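Local coordinates for protein receptor-type adenylate cyclase gresag 4.1 (Trypanosoma brucei, PDB 1FX2) that converts ATP into cyclic AMP and diphosphate with magnesium, through this class III cyclase catalytic domain, probably the cytoplasmic part of a membrane receptor, at residues I16-E21 against D62-A67. Numbering follows the deposited sequence.
Sequences IFTDIE and DSFMIA
Ile16 to Ile20 and Ser63 to Ala67 run antiparallel as neighbouring strands, axes 4.7 Å apart, in the central sheet of the class III cyclase fold, with Ile16–Ile66 and Thr18–Phe64 as hydrogen-bonded pairs around the non-hydrogen-bonded pair Phe17–Met65. The bonds are regular at Ile16, where its N reaches Ile66 O at 2.8 Å, but bend toward the loop end, Phe64 N meeting Thr18 O at 3.1 Å with an N-H...O angle of 139°. On the face toward helix 159-169, Met65 lies alongside the Phe17 ring: Met65 CG, anti to the backbone N (chi1 178°), starts an extended chain beside the ring and sits 3.4 Å from Phe17 CZ, while Met65 SD makes an oblique Met-aromatic contact. Ile16 and Ile66 pack on the other face, beside Thr18 and Phe64. At the end of the pairing, Asp19 on its strand and Asp62 in the turn before the other are the predicted magnesium ligands. Ser63 OG donates to Asp19 OD2 at 2.6 Å from above the carboxylate plane, and Ser23 OG bonds Asp62 OD1. The carboxylates approach to 3.7 Å between Asp19 OD2 and Asp62 OD2, a proximity that would suit a shared cation; here a water sits within hydrogen-bonding distance of both oxygens. Ile20 N holds the Asp62 carboxylate from above its plane, donating to OD2 at 2.8 Å, while Ile20 CD1 packs against Asp62 CB at 3.5 Å.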
ATOM      1  N   ILE A  16      14.343 -10.846   1.517  1.00  9.25           N
ATOM      2  CA  ILE A  16      13.187 -11.746   1.787  1.00  8.49           C
ATOM      3  C   ILE A  16      13.497 -12.417   3.107  1.00  6.43           C
ATOM      4  O   ILE A  16      14.589 -12.939   3.348  1.00  7.95           O
ATOM      5  CB  ILE A  16      13.166 -12.873   0.808  1.00  7.32           C
ATOM      6  CG1 ILE A  16      13.160 -12.373  -0.667  1.00 14.09           C
ATOM      7  CG2 ILE A  16      11.887 -13.683   1.011  1.00  7.70           C
ATOM      8  CD1 ILE A  16      13.364 -13.548  -1.648  1.00 13.81           C
ATOM      9  N   PHE A  17      12.551 -12.354   4.050  1.00  7.17           N
ATOM     10  CA  PHE A  17      12.626 -13.104   5.303  1.00  6.12           C
ATOM     11  C   PHE A  17      11.497 -14.085   5.317  1.00  5.53           C
ATOM     12  O   PHE A  17      10.401 -13.823   4.825  1.00  6.45           O
ATOM     13  CB  PHE A  17      12.471 -12.164   6.558  1.00  8.36           C
ATOM     14  CG  PHE A  17      13.705 -11.395   6.853  1.00  8.60           C
ATOM     15  CD1 PHE A  17      14.005 -10.236   6.154  1.00 12.02           C
ATOM     16  CD2 PHE A  17      14.595 -11.860   7.796  1.00 10.09           C
ATOM     17  CE1 PHE A  17      15.199  -9.514   6.390  1.00 11.68           C
ATOM     18  CE2 PHE A  17      15.803 -11.116   8.039  1.00 10.95           C
ATOM     19  CZ  PHE A  17      16.085  -9.930   7.320  1.00 12.19           C
ATOM     20  N   THR A  18      11.781 -15.282   5.848  1.00  6.97           N
ATOM     21  CA  THR A  18      10.776 -16.346   5.925  1.00  7.63           C
ATOM     22  C   THR A  18      10.828 -16.966   7.301  1.00  9.48           C
ATOM     23  O   THR A  18      11.882 -17.036   7.973  1.00  9.39           O
ATOM     24  CB  THR A  18      10.982 -17.472   4.892  1.00  8.43           C
ATOM     25  OG1 THR A  18      12.088 -18.300   5.291  1.00 10.75           O
ATOM     26  CG2 THR A  18      11.223 -16.930   3.443  1.00 10.25           C
ATOM     27  N   ASP A  19       9.665 -17.521   7.700  1.00  7.27           N
ATOM     28  CA  ASP A  19       9.570 -18.307   8.951  1.00  6.03           C
ATOM     29  C   ASP A  19       8.477 -19.281   8.851  1.00  7.20           C
ATOM     30  O   ASP A  19       7.419 -19.035   8.163  1.00  8.51           O
ATOM     31  CB  ASP A  19       9.191 -17.469  10.227  1.00  8.31           C
ATOM     32  CG  ASP A  19      10.366 -16.811  10.867  1.00 16.68           C
ATOM     33  OD1 ASP A  19      10.687 -15.625  10.577  1.00 15.82           O
ATOM     34  OD2 ASP A  19      11.000 -17.439  11.712  1.00 11.82           O
ATOM     35  N   ILE A  20       8.643 -20.424   9.502  1.00  6.87           N
ATOM     36  CA  ILE A  20       7.527 -21.358   9.631  1.00  7.43           C
ATOM     37  C   ILE A  20       6.584 -20.803  10.740  1.00  8.94           C
ATOM     38  O   ILE A  20       7.027 -20.476  11.835  1.00 10.01           O
ATOM     39  CB  ILE A  20       8.022 -22.730  10.078  1.00  5.57           C
ATOM     40  CG1 ILE A  20       8.819 -23.379   8.934  1.00  8.97           C
ATOM     41  CG2 ILE A  20       6.775 -23.645  10.452  1.00  9.37           C
ATOM     42  CD1 ILE A  20       9.565 -24.657   9.431  1.00  9.76           C
ATOM     43  N   GLU A  21       5.302 -20.550  10.442  0.50  6.45           N
ATOM     44  CA  GLU A  21       4.387 -20.056  11.493  0.50  4.20           C
ATOM     45  C   GLU A  21       4.180 -21.206  12.492  0.50  5.85           C
ATOM     46  O   GLU A  21       3.970 -22.357  12.125  0.50  7.92           O
ATOM     47  CB  GLU A  21       3.033 -19.699  10.881  0.50  5.47           C
ATOM     48  CG  GLU A  21       2.002 -19.245  11.958  0.50  5.67           C
ATOM     49  CD  GLU A  21       0.625 -18.925  11.395  0.50  7.00           C
ATOM     50  OE1 GLU A  21      -0.333 -19.720  11.536  0.50  9.55           O
ATOM     51  OE2 GLU A  21       0.476 -17.818  10.904  0.50  6.55           O
ATOM     52  N   ASP A  62      14.432 -22.120  11.549  1.00  8.76           N
ATOM     53  CA  ASP A  62      13.835 -22.233  10.244  1.00 11.55           C
ATOM     54  C   ASP A  62      13.698 -20.851   9.598  1.00  8.10           C
ATOM     55  O   ASP A  62      13.079 -20.774   8.526  1.00 14.62           O
ATOM     56  CB  ASP A  62      12.421 -22.903  10.315  1.00  8.11           C
ATOM     57  CG  ASP A  62      11.457 -22.203  11.334  1.00 10.23           C
ATOM     58  OD1 ASP A  62      11.296 -22.643  12.485  1.00 10.81           O
ATOM     59  OD2 ASP A  62      10.930 -21.084  11.010  1.00 12.80           O
ATOM     60  N   SER A  63      14.262 -19.824  10.159  1.00  9.65           N
ATOM     61  CA  SER A  63      14.132 -18.487   9.577  1.00  9.48           C
ATOM     62  C   SER A  63      15.200 -18.275   8.511  1.00 13.26           C
ATOM     63  O   SER A  63      16.410 -18.301   8.833  1.00 14.99           O
ATOM     64  CB  SER A  63      14.322 -17.453  10.649  1.00 15.77           C
ATOM     65  OG  SER A  63      13.554 -17.659  11.887  1.00 16.06           O
ATOM     66  N   PHE A  64      14.797 -17.942   7.293  1.00 10.40           N
ATOM     67  CA  PHE A  64      15.759 -17.597   6.208  1.00 10.18           C
ATOM     68  C   PHE A  64      15.815 -16.074   6.039  1.00 10.01           C
ATOM     69  O   PHE A  64      14.791 -15.365   6.189  1.00  8.42           O
ATOM     70  CB  PHE A  64      15.364 -18.192   4.824  1.00  8.88           C
ATOM     71  CG  PHE A  64      15.866 -19.561   4.588  1.00 10.34           C
ATOM     72  CD1 PHE A  64      15.199 -20.637   5.124  1.00 11.83           C
ATOM     73  CD2 PHE A  64      16.993 -19.793   3.809  1.00 11.38           C
ATOM     74  CE1 PHE A  64      15.667 -21.907   4.876  1.00 13.63           C
ATOM     75  CE2 PHE A  64      17.461 -21.021   3.558  1.00 11.23           C
ATOM     76  CZ  PHE A  64      16.798 -22.147   4.088  1.00 12.98           C
ATOM     77  N   MET A  65      17.032 -15.604   5.721  1.00  9.03           N
ATOM     78  CA  MET A  65      17.241 -14.186   5.262  1.00  8.95           C
ATOM     79  C   MET A  65      17.901 -14.374   3.910  1.00  7.29           C
ATOM     80  O   MET A  65      19.007 -14.931   3.796  1.00  9.19           O
ATOM     81  CB  MET A  65      18.105 -13.384   6.249  1.00  9.39           C
ATOM     82  CG  MET A  65      18.315 -11.950   5.693  1.00 10.44           C
ATOM     83  SD  MET A  65      19.492 -11.165   6.857  1.00 11.99           S
ATOM     84  CE  MET A  65      19.817  -9.576   6.026  1.00 13.12           C
ATOM     85  N   ILE A  66      17.249 -13.854   2.877  1.00  7.68           N
ATOM     86  CA  ILE A  66      17.712 -14.047   1.462  1.00  8.24           C
ATOM     87  C   ILE A  66      17.820 -12.660   0.783  1.00  9.52           C
ATOM     88  O   ILE A  66      16.959 -11.802   1.019  1.00  9.07           O
ATOM     89  CB  ILE A  66      16.661 -14.893   0.677  1.00  9.23           C
ATOM     90  CG1 ILE A  66      16.548 -16.309   1.307  1.00 11.99           C
ATOM     91  CG2 ILE A  66      17.097 -15.041  -0.830  1.00 10.45           C
ATOM     92  CD1 ILE A  66      15.294 -17.032   0.907  1.00 12.81           C
ATOM     93  N   ALA A  67      18.917 -12.442   0.026  1.00  7.80           N
ATOM     94  CA  ALA A  67      19.071 -11.150  -0.679  1.00  8.62           C
ATOM     95  C   ALA A  67      19.014 -11.384  -2.179  1.00  9.55           C
ATOM     96  O   ALA A  67      19.372 -12.436  -2.678  1.00 11.59           O
ATOM     97  CB  ALA A  67      20.435 -10.488  -0.304  1.00  9.91           C
TER
HETATM   98  O   HOH W   1      11.010 -20.237   6.785  1.00 11.15           O
HETATM   99  O   HOH W   2      13.413 -14.832   8.828  1.00 16.57           O
HETATM  100  O   HOH W   3      10.093 -19.642  13.210  1.00 15.26           O